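Local coordinates for protein predicted metal-dependent phosphohydrolase (PDB 3KH1) that probably acts as a metal-dependent phosphohydrolase of the HD-domain family, perhaps removing the phosphate from 5'-deoxynucleotides, at residues R70-H75 / L122-E127; V78-G83 / E98-K102; D138-L143 / L170-I174; V162-V167 / G196-P200. One frame throughout, in Å; residues are numbered along the deposited sequence.

Overall arrangement
From the N terminus, the first segment met is 70-75, at the end of helix 65-74. It pairs with 122-127 in helix 113-128, so contact 1 closes a loop of 46 residues. Within that loop contact 2 closes a smaller one of 14, bringing the short helix 79-82 onto helix 96-108; the two contacts touch through Trp123, which packs on Val78 and Glu100. Helix 132-151 follows and reaches contact 1 again, Asp141 lying beside His75 and Tyr126. Contact 3 joins that helix to 164-177, closing a loop of 26 residues. Contact 4 ties the start of helix 164-177 to the C terminus over 28 residues, mostly helix, and these last two loops cross.

Contact 1: R70-H75 / L122-E127; sequences RMLLIH and LWQEYE
Where Met71 and His75 meet Leu122, Trp123 and Tyr126, the end of helix 65-74 (70-74) and part of helix 113-128 (122-127) cross nearly at right angles (93°), the axes of these segments 9.4 Å apart. His75 leans on the Tyr126 ring. Its CB stands over the centre of one face, 3.8 Å from the ring centroid, while the imidazole, its plane turned 53° from the phenol ring, brings CD2 to 3.4 Å from Tyr126 CE2. With chi1 at 86°, His75 CG sits between its backbone N and carbonyl carbon, and this turns ND1 back to its own chain. There His75 ND1 donates an almost straight bond of 2.7 Å to a lone pair of Leu72 O, which lies in the imidazole plane and so fixes the rotation of the ring. Met71, present as selenomethionine, suits its place between the crossing helices because its chain is long and flexible: SE comes to the edge of the Tyr126 ring, 5.3 Å from its centroid, a Met-aromatic contact, and CE bends to Leu122 CD1 at 3.7 Å. Branched Leu122 uses its other methyl, CD2, to press on Met71 CA at 3.6 Å, and Ile74 CD1 rests on Trp123 CB. A serine in place of Tyr126 would probably open a gap between the selenium and His75, and take away the surface that backs the imidazole. The crossing belongs to the helical core of the HD domain, in which His75 opens the His-Asp doublet that gives the family its name.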
loop_
_atom_site.group_PDB
_atom_site.type_symbol
_atom_site.label_atom_id
_atom_site.label_comp_id
_atom_site.label_asym_id
_atom_site.label_seq_id
_atom_site.Cartn_x
_atom_site.Cartn_y
_atom_site.Cartn_z
ATOM N N ARG A 70 -2.618 -7.950 4.803
ATOM C CA ARG A 70 -2.517 -7.093 6.011
ATOM C C ARG A 70 -1.112 -7.111 6.581
ATOM O O ARG A 70 -0.518 -6.080 6.886
ATOM C CB ARG A 70 -3.531 -7.547 7.063
ATOM C CG ARG A 70 -3.500 -6.777 8.344
ATOM C CD ARG A 70 -4.577 -7.112 9.290
ATOM N NE ARG A 70 -4.522 -8.466 9.848
ATOM C CZ ARG A 70 -5.321 -9.478 9.508
ATOM N NH1 ARG A 70 -6.053 -9.427 8.411
ATOM N NH2 ARG A 70 -5.307 -10.595 10.212
HETATM N N MSE A 71 -0.541 -8.302 6.651
HETATM C CA MSE A 71 0.806 -8.479 7.148
HETATM C C MSE A 71 1.812 -7.690 6.302
HETATM O O MSE A 71 2.681 -6.993 6.822
HETATM C CB MSE A 71 1.148 -9.988 7.122
HETATM C CG MSE A 71 2.545 -10.345 7.576
HETATM SE SE MSE A 71 2.905 -12.248 7.329
HETATM C CE MSE A 71 1.935 -12.907 8.866
ATOM N N LEU A 72 1.681 -7.769 4.988
ATOM C CA LEU A 72 2.559 -7.009 4.115
ATOM C C LEU A 72 2.348 -5.511 4.263
ATOM O O LEU A 72 3.310 -4.736 4.197
ATOM C CB LEU A 72 2.383 -7.440 2.661
ATOM C CG LEU A 72 2.968 -8.836 2.345
ATOM C CD1 LEU A 72 2.454 -9.300 0.973
ATOM C CD2 LEU A 72 4.454 -8.785 2.412
ATOM N N LEU A 73 1.122 -5.067 4.401
ATOM C CA LEU A 73 0.859 -3.629 4.557
ATOM C C LEU A 73 1.568 -3.094 5.808
ATOM O O LEU A 73 1.999 -1.949 5.829
ATOM C CB LEU A 73 -0.608 -3.325 4.642
ATOM C CG LEU A 73 -1.386 -3.611 3.332
ATOM C CD1 LEU A 73 -2.894 -3.491 3.591
ATOM C CD2 LEU A 73 -0.968 -2.603 2.219
ATOM N N ILE A 74 1.716 -3.913 6.853
ATOM C CA ILE A 74 2.299 -3.404 8.105
ATOM C C ILE A 74 3.754 -3.810 8.328
ATOM O O ILE A 74 4.367 -3.365 9.300
ATOM C CB ILE A 74 1.419 -3.737 9.344
ATOM C CG1 ILE A 74 1.270 -5.232 9.615
ATOM C CG2 ILE A 74 0.059 -3.102 9.152
ATOM C CD1 ILE A 74 2.447 -5.896 10.366
ATOM N N HIS A 75 4.315 -4.679 7.474
ATOM C CA HIS A 75 5.591 -5.326 7.757
ATOM C C HIS A 75 6.783 -4.399 7.901
ATOM O O HIS A 75 7.736 -4.784 8.553
ATOM C CB HIS A 75 5.924 -6.457 6.724
ATOM C CG HIS A 75 6.612 -5.964 5.487
ATOM N ND1 HIS A 75 5.953 -5.309 4.449
ATOM C CD2 HIS A 75 7.930 -5.981 5.152
ATOM C CE1 HIS A 75 6.846 -4.959 3.525
ATOM N NE2 HIS A 75 8.048 -5.379 3.919
ATOM N N LEU A 122 1.900 -9.664 14.460
ATOM C CA LEU A 122 1.831 -9.954 13.039
ATOM C C LEU A 122 3.159 -9.613 12.354
ATOM O O LEU A 122 3.625 -10.347 11.457
ATOM C CB LEU A 122 0.666 -9.167 12.385
ATOM C CG LEU A 122 0.208 -9.554 10.981
ATOM C CD1 LEU A 122 -0.403 -11.015 11.005
ATOM C CD2 LEU A 122 -0.782 -8.548 10.393
ATOM N N TRP A 123 3.752 -8.489 12.736
ATOM C CA TRP A 123 5.052 -8.115 12.256
ATOM C C TRP A 123 6.113 -9.152 12.678
ATOM O O TRP A 123 6.914 -9.590 11.853
ATOM C CB TRP A 123 5.447 -6.718 12.796
ATOM C CG TRP A 123 6.906 -6.430 12.606
ATOM C CD1 TRP A 123 7.594 -6.395 11.427
ATOM C CD2 TRP A 123 7.867 -6.292 13.636
ATOM N NE1 TRP A 123 8.924 -6.204 11.677
ATOM C CE2 TRP A 123 9.127 -6.140 13.022
ATOM C CE3 TRP A 123 7.784 -6.257 15.022
ATOM C CZ2 TRP A 123 10.296 -5.954 13.738
ATOM C CZ3 TRP A 123 8.941 -6.054 15.737
ATOM C CH2 TRP A 123 10.172 -5.906 15.097
ATOM N N GLN A 124 6.059 -9.594 13.935
ATOM C CA GLN A 124 6.992 -10.602 14.440
ATOM C C GLN A 124 6.861 -11.918 13.636
ATOM O O GLN A 124 7.837 -12.588 13.322
ATOM C CB GLN A 124 6.738 -10.816 15.953
ATOM C CG GLN A 124 7.166 -9.596 16.840
ATOM C CD GLN A 124 6.490 -9.531 18.211
ATOM O OE1 GLN A 124 6.192 -10.540 18.815
ATOM N NE2 GLN A 124 6.249 -8.320 18.695
ATOM N N GLU A 125 5.618 -12.270 13.294
ATOM C CA GLU A 125 5.326 -13.456 12.535
ATOM C C GLU A 125 5.937 -13.375 11.126
ATOM O O GLU A 125 6.586 -14.322 10.648
ATOM C CB GLU A 125 3.815 -13.657 12.478
ATOM C CG GLU A 125 3.407 -14.854 11.705
ATOM C CD GLU A 125 1.906 -15.074 11.667
ATOM O OE1 GLU A 125 1.180 -14.445 12.447
ATOM O OE2 GLU A 125 1.447 -15.835 10.790
ATOM N N TYR A 126 5.772 -12.211 10.512
ATOM C CA TYR A 126 6.392 -11.940 9.217
ATOM C C TYR A 126 7.914 -12.134 9.300
ATOM O O TYR A 126 8.515 -12.818 8.458
ATOM C CB TYR A 126 6.091 -10.510 8.761
ATOM C CG TYR A 126 6.857 -10.149 7.542
ATOM C CD1 TYR A 126 6.411 -10.576 6.297
ATOM C CD2 TYR A 126 8.008 -9.381 7.602
ATOM C CE1 TYR A 126 7.089 -10.300 5.156
ATOM C CE2 TYR A 126 8.702 -9.090 6.392
ATOM C CZ TYR A 126 8.221 -9.558 5.182
ATOM O OH TYR A 126 8.932 -9.243 4.033
ATOM N N GLU A 127 8.522 -11.524 10.306
ATOM C CA GLU A 127 9.970 -11.601 10.453
ATOM C C GLU A 127 10.465 -13.024 10.687
ATOM O O GLU A 127 11.539 -13.388 10.195
ATOM C CB GLU A 127 10.474 -10.703 11.569
ATOM C CG GLU A 127 10.270 -9.282 11.337
ATOM C CD GLU A 127 11.110 -8.721 10.190
ATOM O OE1 GLU A 127 12.159 -9.317 9.828
ATOM O OE2 GLU A 127 10.721 -7.651 9.665
HETATM O O HOH W 1 10.177 -6.038 7.599
#

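Contact 2: V78-G83 / E98-K102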
loop_
_atom_site.group_PDB
_atom_site.type_symbol
_atom_site.label_atom_id
_atom_site.label_comp_id
_atom_site.label_asym_id
_atom_site.label_seq_id
_atom_site.Cartn_x
_atom_site.Cartn_y
_atom_site.Cartn_z
ATOM N N VAL A 78 7.892 -0.636 11.298
ATOM C CA VAL A 78 9.027 -0.386 12.181
ATOM C C VAL A 78 10.147 0.453 11.565
ATOM O O VAL A 78 10.901 1.140 12.301
ATOM C CB VAL A 78 9.650 -1.696 12.738
ATOM C CG1 VAL A 78 8.648 -2.369 13.725
ATOM C CG2 VAL A 78 10.144 -2.640 11.599
ATOM N N GLU A 79 10.270 0.441 10.237
ATOM C CA GLU A 79 11.314 1.221 9.568
ATOM C C GLU A 79 11.142 2.738 9.697
ATOM O O GLU A 79 12.084 3.483 9.447
ATOM C CB GLU A 79 11.500 0.770 8.102
ATOM C CG GLU A 79 11.841 -0.748 8.003
ATOM C CD GLU A 79 12.519 -1.176 6.724
ATOM O OE1 GLU A 79 12.507 -0.444 5.741
ATOM O OE2 GLU A 79 13.114 -2.291 6.757
ATOM N N ILE A 80 9.947 3.216 10.046
ATOM C CA ILE A 80 9.755 4.639 10.355
ATOM C C ILE A 80 10.819 5.114 11.313
ATOM O O ILE A 80 11.335 6.219 11.143
ATOM C CB ILE A 80 8.333 4.934 10.870
ATOM C CG1 ILE A 80 7.307 4.774 9.754
ATOM C CG2 ILE A 80 8.244 6.308 11.528
ATOM C CD1 ILE A 80 5.901 4.639 10.232
ATOM N N ASP A 81 11.087 4.331 12.365
ATOM C CA ASP A 81 12.106 4.668 13.334
ATOM C C ASP A 81 13.436 3.965 13.046
ATOM O O ASP A 81 14.509 4.523 13.333
ATOM C CB ASP A 81 11.674 4.294 14.766
ATOM C CG ASP A 81 10.526 5.137 15.327
ATOM O OD1 ASP A 81 10.057 6.117 14.671
ATOM O OD2 ASP A 81 10.170 4.805 16.514
ATOM N N ALA A 82 13.392 2.720 12.563
ATOM C CA ALA A 82 14.630 1.927 12.414
ATOM C C ALA A 82 15.369 2.161 11.100
ATOM O O ALA A 82 16.545 1.778 11.000
ATOM C CB ALA A 82 14.358 0.439 12.598
ATOM N N GLY A 83 14.707 2.750 10.106
ATOM C CA GLY A 83 15.268 2.908 8.763
ATOM C C GLY A 83 15.288 1.597 8.007
ATOM O O GLY A 83 14.914 0.550 8.514
ATOM N N GLU A 98 17.486 -4.583 17.664
ATOM C CA GLU A 98 17.141 -3.664 18.769
ATOM C C GLU A 98 16.385 -2.422 18.285
ATOM O O GLU A 98 15.430 -2.007 18.942
ATOM C CB GLU A 98 18.349 -3.225 19.631
ATOM C CG GLU A 98 17.988 -2.277 20.792
ATOM N N ARG A 99 16.831 -1.836 17.168
ATOM C CA ARG A 99 16.181 -0.678 16.542
ATOM C C ARG A 99 14.724 -0.992 16.256
ATOM O O ARG A 99 13.823 -0.217 16.548
ATOM C CB ARG A 99 16.851 -0.346 15.200
ATOM C CG ARG A 99 18.155 0.411 15.286
ATOM C CD ARG A 99 18.484 1.034 13.947
ATOM N NE ARG A 99 19.409 0.214 13.177
ATOM C CZ ARG A 99 19.115 -0.440 12.064
ATOM N NH1 ARG A 99 17.888 -0.371 11.537
ATOM N NH2 ARG A 99 20.063 -1.153 11.453
ATOM N N GLU A 100 14.518 -2.152 15.644
ATOM C CA GLU A 100 13.172 -2.570 15.204
ATOM C C GLU A 100 12.287 -2.926 16.406
ATOM O O GLU A 100 11.130 -2.558 16.455
ATOM C CB GLU A 100 13.243 -3.692 14.136
ATOM C CG GLU A 100 13.827 -3.179 12.811
ATOM C CD GLU A 100 13.769 -4.133 11.659
ATOM O OE1 GLU A 100 13.416 -5.310 11.830
ATOM O OE2 GLU A 100 14.109 -3.682 10.530
ATOM N N ARG A 101 12.843 -3.594 17.410
ATOM C CA ARG A 101 12.082 -3.910 18.630
ATOM C C ARG A 101 11.575 -2.631 19.304
ATOM O O ARG A 101 10.383 -2.541 19.626
ATOM C CB ARG A 101 12.941 -4.761 19.594
ATOM C CG ARG A 101 12.349 -5.030 21.008
ATOM C CD ARG A 101 13.260 -5.967 21.849
ATOM N NE ARG A 101 14.511 -5.290 22.235
ATOM C CZ ARG A 101 15.750 -5.603 21.812
ATOM N NH1 ARG A 101 15.993 -6.632 20.981
ATOM N NH2 ARG A 101 16.774 -4.873 22.235
ATOM N N LYS A 102 12.457 -1.642 19.473
ATOM C CA LYS A 102 12.068 -0.345 20.016
ATOM C C LYS A 102 11.070 0.410 19.134
ATOM O O LYS A 102 10.120 1.005 19.633
ATOM C CB LYS A 102 13.285 0.561 20.256
HETATM O O HOH W 2 15.890 -1.747 9.735
#
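Ala82 is the close-packed point here, pressed between Arg99 and Glu100 on segment 98-102 of helix 96-108. Its CB lies 3.7 Å from Arg99 CB and equally near Glu100 CG, and the CA atoms of Ala82 and Arg99 are 5.1 Å apart, a spacing suited to a small residue. Val78 extends the apolar patch. Its CG2 meets Glu100 CG at 3.9 Å, the two side chains crossing at about a right angle, and its CG1 touches the Glu100 backbone O. Trp123, from helix 113-128, borders both Val78 and Glu100. Glu100 thus lends its methylenes to the packing, while its extended chain (chi2 -172°) carries the carboxylate past them to an ordered water. This water donates to Glu100 OE2 at 2.7 Å and to Gly83 O at 2.8 Å, and lies in the plane of the Arg99 guanidinium, accepting from NH1. The looser, partly exposed side is at Arg99 and Gly83. Arg99 has a second conformer, and the bond of its NH1 to Ala82 O is weak and strongly bent, so the grip of this arginine is doubtful. Gly83 ends the short helix with a positive phi (74°), which residues with a CB adopt less readily. A leucine replacing Glu100 has no carboxylate and would probably leave the water without its acceptor on that side, losing this arm of the bridge. Glu79 and Glu100 lie side by side, OE2 to OE2 4.1 Å. Glu79 also neighbours Asp41, Asp76 and Asp84, an acidic cluster consistent with the surroundings of the active site in an HD domain.

Contact 3: D138-L143 / L170-I174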
loop_
_atom_site.group_PDB
_atom_site.type_symbol
_atom_site.label_atom_id
_atom_site.label_comp_id
_atom_site.label_asym_id
_atom_site.label_seq_id
_atom_site.Cartn_x
_atom_site.Cartn_y
_atom_site.Cartn_z
ATOM N N ASP A 138 6.762 -13.430 2.705
ATOM C CA ASP A 138 8.194 -13.248 2.529
ATOM C C ASP A 138 8.620 -13.575 1.085
ATOM O O ASP A 138 9.463 -12.888 0.506
ATOM C CB ASP A 138 8.969 -14.127 3.512
ATOM C CG ASP A 138 10.457 -13.833 3.524
ATOM O OD1 ASP A 138 10.834 -12.702 3.910
ATOM O OD2 ASP A 138 11.236 -14.763 3.194
ATOM N N ALA A 139 8.016 -14.606 0.492
ATOM C CA ALA A 139 8.348 -14.973 -0.887
ATOM C C ALA A 139 8.014 -13.831 -1.847
ATOM O O ALA A 139 8.810 -13.495 -2.736
ATOM C CB ALA A 139 7.563 -16.243 -1.228
ATOM N N LEU A 140 6.869 -13.192 -1.646
ATOM C CA LEU A 140 6.474 -12.102 -2.512
ATOM C C LEU A 140 7.381 -10.917 -2.333
ATOM O O LEU A 140 7.807 -10.240 -3.276
ATOM C CB LEU A 140 5.060 -11.677 -2.233
ATOM C CG LEU A 140 4.005 -12.722 -2.511
ATOM C CD1 LEU A 140 2.679 -12.304 -1.854
ATOM C CD2 LEU A 140 3.849 -12.894 -4.010
ATOM N N ASP A 141 7.732 -10.635 -1.096
ATOM C CA ASP A 141 8.619 -9.535 -0.766
ATOM C C ASP A 141 10.018 -9.716 -1.344
ATOM O O ASP A 141 10.682 -8.741 -1.716
ATOM C CB ASP A 141 8.730 -9.347 0.728
ATOM C CG ASP A 141 9.436 -8.090 1.070
ATOM O OD1 ASP A 141 8.891 -7.018 0.731
ATOM O OD2 ASP A 141 10.479 -8.192 1.701
ATOM N N ARG A 142 10.471 -10.968 -1.426
ATOM C CA ARG A 142 11.784 -11.261 -1.984
ATOM C C ARG A 142 11.752 -11.315 -3.505
ATOM O O ARG A 142 12.760 -11.064 -4.183
ATOM C CB ARG A 142 12.294 -12.591 -1.431
ATOM C CG ARG A 142 12.624 -12.557 0.055
ATOM C CD ARG A 142 14.045 -12.248 0.314
ATOM N NE ARG A 142 14.604 -11.054 -0.317
ATOM C CZ ARG A 142 14.540 -9.794 0.152
ATOM N NH1 ARG A 142 13.970 -9.506 1.332
ATOM N NH2 ARG A 142 15.131 -8.805 -0.528
ATOM N N LEU A 143 10.598 -11.647 -4.095
ATOM C CA LEU A 143 10.488 -11.709 -5.566
ATOM C C LEU A 143 10.520 -10.339 -6.189
ATOM O O LEU A 143 11.144 -10.116 -7.233
ATOM C CB LEU A 143 9.170 -12.378 -5.905
ATOM C CG LEU A 143 8.785 -12.473 -7.388
ATOM C CD1 LEU A 143 9.847 -13.239 -8.214
ATOM C CD2 LEU A 143 7.405 -13.125 -7.585
ATOM N N LEU A 170 19.083 -16.031 -1.228
ATOM C CA LEU A 170 17.739 -15.517 -1.013
ATOM C C LEU A 170 16.650 -16.338 -1.731
ATOM O O LEU A 170 15.511 -16.379 -1.308
ATOM C CB LEU A 170 17.645 -14.065 -1.485
ATOM C CG LEU A 170 18.575 -13.107 -0.763
ATOM C CD1 LEU A 170 18.369 -11.728 -1.419
ATOM C CD2 LEU A 170 18.356 -13.102 0.739
ATOM N N LEU A 171 17.005 -16.981 -2.848
ATOM C CA LEU A 171 15.996 -17.650 -3.666
ATOM C C LEU A 171 15.202 -18.744 -2.898
ATOM O O LEU A 171 13.996 -18.909 -3.141
ATOM C CB LEU A 171 16.601 -18.231 -4.950
ATOM C CG LEU A 171 16.957 -17.168 -6.011
ATOM C CD1 LEU A 171 17.795 -17.732 -7.108
ATOM C CD2 LEU A 171 15.707 -16.541 -6.637
ATOM N N PRO A 172 15.838 -19.464 -1.941
ATOM C CA PRO A 172 15.032 -20.457 -1.221
ATOM C C PRO A 172 13.876 -19.857 -0.411
ATOM O O PRO A 172 12.891 -20.556 -0.127
ATOM C CB PRO A 172 16.051 -21.124 -0.303
ATOM C CG PRO A 172 17.362 -20.944 -1.059
ATOM C CD PRO A 172 17.271 -19.586 -1.635
ATOM N N ARG A 173 13.964 -18.586 -0.072
ATOM C CA ARG A 173 12.852 -17.935 0.616
ATOM C C ARG A 173 11.637 -17.785 -0.290
ATOM O O ARG A 173 10.502 -17.794 0.180
ATOM C CB ARG A 173 13.281 -16.605 1.221
ATOM C CG ARG A 173 14.171 -16.772 2.432
ATOM C CD ARG A 173 14.939 -15.540 2.844
ATOM N NE ARG A 173 14.078 -14.476 3.284
ATOM C CZ ARG A 173 14.509 -13.367 3.867
ATOM N NH1 ARG A 173 15.816 -13.176 4.074
ATOM N NH2 ARG A 173 13.644 -12.423 4.221
ATOM N N ILE A 174 11.854 -17.586 -1.582
ATOM C CA ILE A 174 10.763 -17.560 -2.544
ATOM C C ILE A 174 10.190 -18.973 -2.695
ATOM O O ILE A 174 8.967 -19.189 -2.621
ATOM C CB ILE A 174 11.199 -16.931 -3.873
ATOM C CG1 ILE A 174 11.801 -15.519 -3.627
ATOM C CG2 ILE A 174 10.017 -16.872 -4.830
ATOM C CD1 ILE A 174 12.388 -14.877 -4.884
HETATM O O HOH W 3 10.331 -17.371 3.084
#
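Asp138 and Arg173 form the polar heart of this contact, a side-on, two-pronged salt bridge. The Arg173 chain turns at chi3 (65°), presenting NE and NH2 together: NH2 donates to Asp138 OD1 at 2.8 Å and Arg173 NE to Asp138 OD2 at 2.9 Å, both bonds nearly straight and both to syn lone pairs. Carboxylate and guanidinium are almost coplanar (10°), so the two bonds lock the rotation of both groups. A water donating to Asp138 OD2 and Arg173 O adds a second link.

Between the two arginines, Arg142 lays CD over one face of the Arg173 guanidinium, 3.7 Å from NE, and its NH1 stands 4.1 Å from Arg173 NH2; Asp138 and, at long range, Asp141 would probably offset the two positive charges.

Apolar contacts centre on Ile174, whose longer branch lies along the other helix: CG1 touches Arg142 CB at 3.7 Å, and CD1, at its end, reaches Leu143 CA at 3.8 Å. Ala139 is small enough for a very close backbone approach, its CA 3.9 Å from Ile174 CA.

The segments run at 132°, nearer antiparallel than perpendicular. They join two helices of the HD domain beside its probable active site, since Asp141, bonded to His44, lies next to His75, consistent with the metal-binding His and Asp residues of this family.

Contact 4: V162-V167 / G196-P200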
loop_
_atom_site.group_PDB
_atom_site.type_symbol
_atom_site.label_atom_id
_atom_site.label_comp_id
_atom_site.label_asym_id
_atom_site.label_seq_id
_atom_site.Cartn_x
_atom_site.Cartn_y
_atom_site.Cartn_z
ATOM N N VAL A 162 26.425 -7.024 -6.017
ATOM C CA VAL A 162 25.674 -8.257 -5.722
ATOM C C VAL A 162 26.054 -9.287 -6.778
ATOM O O VAL A 162 26.207 -8.967 -7.945
ATOM C CB VAL A 162 24.154 -8.048 -5.689
ATOM C CG1 VAL A 162 23.406 -9.342 -5.250
ATOM C CG2 VAL A 162 23.790 -6.889 -4.754
ATOM N N THR A 163 26.272 -10.516 -6.355
ATOM C CA THR A 163 26.684 -11.602 -7.240
ATOM C C THR A 163 25.579 -12.668 -7.278
ATOM O O THR A 163 24.685 -12.675 -6.441
ATOM C CB THR A 163 27.927 -12.293 -6.682
ATOM O OG1 THR A 163 27.645 -12.768 -5.364
ATOM C CG2 THR A 163 29.163 -11.355 -6.653
ATOM N N ARG A 164 25.655 -13.597 -8.238
ATOM C CA ARG A 164 24.724 -14.725 -8.271
ATOM C C ARG A 164 24.708 -15.447 -6.932
ATOM O O ARG A 164 23.659 -15.837 -6.449
ATOM C CB ARG A 164 25.096 -15.762 -9.332
ATOM C CG ARG A 164 24.193 -17.034 -9.327
ATOM C CD ARG A 164 22.758 -16.646 -9.645
ATOM N NE ARG A 164 21.738 -17.672 -9.432
ATOM C CZ ARG A 164 21.093 -18.272 -10.413
ATOM N NH1 ARG A 164 21.386 -17.989 -11.670
ATOM N NH2 ARG A 164 20.136 -19.116 -10.138
ATOM N N ALA A 165 25.888 -15.677 -6.352
ATOM C CA ALA A 165 25.968 -16.386 -5.081
ATOM C C ALA A 165 25.153 -15.723 -3.975
ATOM O O ALA A 165 24.454 -16.403 -3.218
ATOM C CB ALA A 165 27.440 -16.578 -4.625
ATOM N N LYS A 166 25.177 -14.391 -3.910
ATOM C CA LYS A 166 24.389 -13.656 -2.908
ATOM C C LYS A 166 22.886 -13.777 -3.162
ATOM O O LYS A 166 22.091 -13.968 -2.233
ATOM C CB LYS A 166 24.815 -12.183 -2.825
ATOM C CG LYS A 166 26.223 -11.962 -2.292
ATOM C CD LYS A 166 26.530 -10.470 -2.180
ATOM C CE LYS A 166 28.010 -10.195 -1.973
ATOM N NZ LYS A 166 28.267 -8.759 -1.554
ATOM N N VAL A 167 22.489 -13.702 -4.430
ATOM C CA VAL A 167 21.077 -13.861 -4.777
ATOM C C VAL A 167 20.604 -15.283 -4.509
ATOM O O VAL A 167 19.494 -15.506 -4.035
ATOM C CB VAL A 167 20.807 -13.442 -6.224
ATOM C CG1 VAL A 167 19.358 -13.759 -6.617
ATOM C CG2 VAL A 167 21.164 -11.954 -6.424
ATOM N N GLY A 196 24.269 -9.944 -18.223
ATOM C CA GLY A 196 25.287 -9.146 -17.520
ATOM C C GLY A 196 24.706 -8.176 -16.487
ATOM O O GLY A 196 25.396 -7.259 -16.052
ATOM N N TYR A 197 23.462 -8.396 -16.070
ATOM C CA TYR A 197 22.865 -7.540 -15.050
ATOM C C TYR A 197 23.374 -7.857 -13.630
ATOM O O TYR A 197 23.263 -7.045 -12.697
ATOM C CB TYR A 197 21.343 -7.771 -15.010
ATOM C CG TYR A 197 20.559 -7.443 -16.263
ATOM C CD1 TYR A 197 21.119 -6.739 -17.319
ATOM C CD2 TYR A 197 19.208 -7.783 -16.355
ATOM C CE1 TYR A 197 20.345 -6.421 -18.436
ATOM C CE2 TYR A 197 18.458 -7.452 -17.459
ATOM C CZ TYR A 197 19.026 -6.774 -18.494
ATOM O OH TYR A 197 18.257 -6.467 -19.616
ATOM N N LEU A 198 23.859 -9.078 -13.471
ATOM C CA LEU A 198 24.138 -9.704 -12.213
ATOM C C LEU A 198 25.419 -10.473 -12.451
ATOM O O LEU A 198 25.486 -11.268 -13.404
ATOM C CB LEU A 198 22.978 -10.681 -11.779
ATOM C CG LEU A 198 23.262 -11.387 -10.475
ATOM C CD1 LEU A 198 23.351 -10.439 -9.339
ATOM C CD2 LEU A 198 22.183 -12.398 -10.169
ATOM N N ALA A 199 26.447 -10.164 -11.654
ATOM C CA ALA A 199 27.764 -10.804 -11.711
ATOM C C ALA A 199 27.571 -12.308 -11.458
ATOM O O ALA A 199 26.804 -12.698 -10.580
ATOM C CB ALA A 199 28.699 -10.202 -10.631
ATOM N N PRO A 200 28.272 -13.163 -12.229
ATOM C CA PRO A 200 28.049 -14.603 -12.102
ATOM C C PRO A 200 28.598 -15.190 -10.807
ATOM O O PRO A 200 29.376 -14.541 -10.070
ATOM C CB PRO A 200 28.816 -15.170 -13.308
ATOM C CG PRO A 200 29.923 -14.193 -13.526
ATOM C CD PRO A 200 29.258 -12.852 -13.289
ATOM O OXT PRO A 200 28.261 -16.365 -10.547
HETATM O O HOH W 4 26.332 -7.746 -10.138
HETATM O O HOH W 5 28.527 -15.818 -7.602
#
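Leu198 and Ala199 bring the C-terminal tail back to the first turn of helix 164-177, where a single beta bridge pairs Thr163 with Ala199 at the helix N-cap. The tail leaves helix 179-195 through a Schellman motif at Gly196, so the bridge ties the far end of one helix to the start of the one before it.

Leu198 buries the most surface. Its CG is anti to the backbone N (chi1 178°), which sends the two methyls into the turn: CD1 comes to 3.5 Å from Val162 O, and CD2 to 3.9 Å from Val167 CG2. A forked leucine suits this place because its two methyls straddle Val167 CG2, CD2 also meeting Arg164 CA, with Val189 and Val193 of helix 179-195 against the side chain.

Arg164 takes part mainly through its backbone and CB. Arg164 N donates to Ala199 O at 2.8 Å, with the carbonyl pointing almost straight at the nitrogen. Its guanidinium leads away from the tail to salt bridges with Asp168 and Asp190, though the side chain has a second conformer.

Ala199 keeps its small methyl beside Val162 O and Thr163 CG2, and its N donates to a water that also binds Val162 O. Thr163 fits the cap position since its hydroxyl can accept: Lys166 N donates to Thr163 OG1 at 3.3 Å. The chain-end carboxylate of Pro200 lies near this helix start, where its charge would be expected to be favoured; a water joins Pro200 O to Ala165 N, and Pro200 OXT comes to 3.4 Å from Arg164 CB.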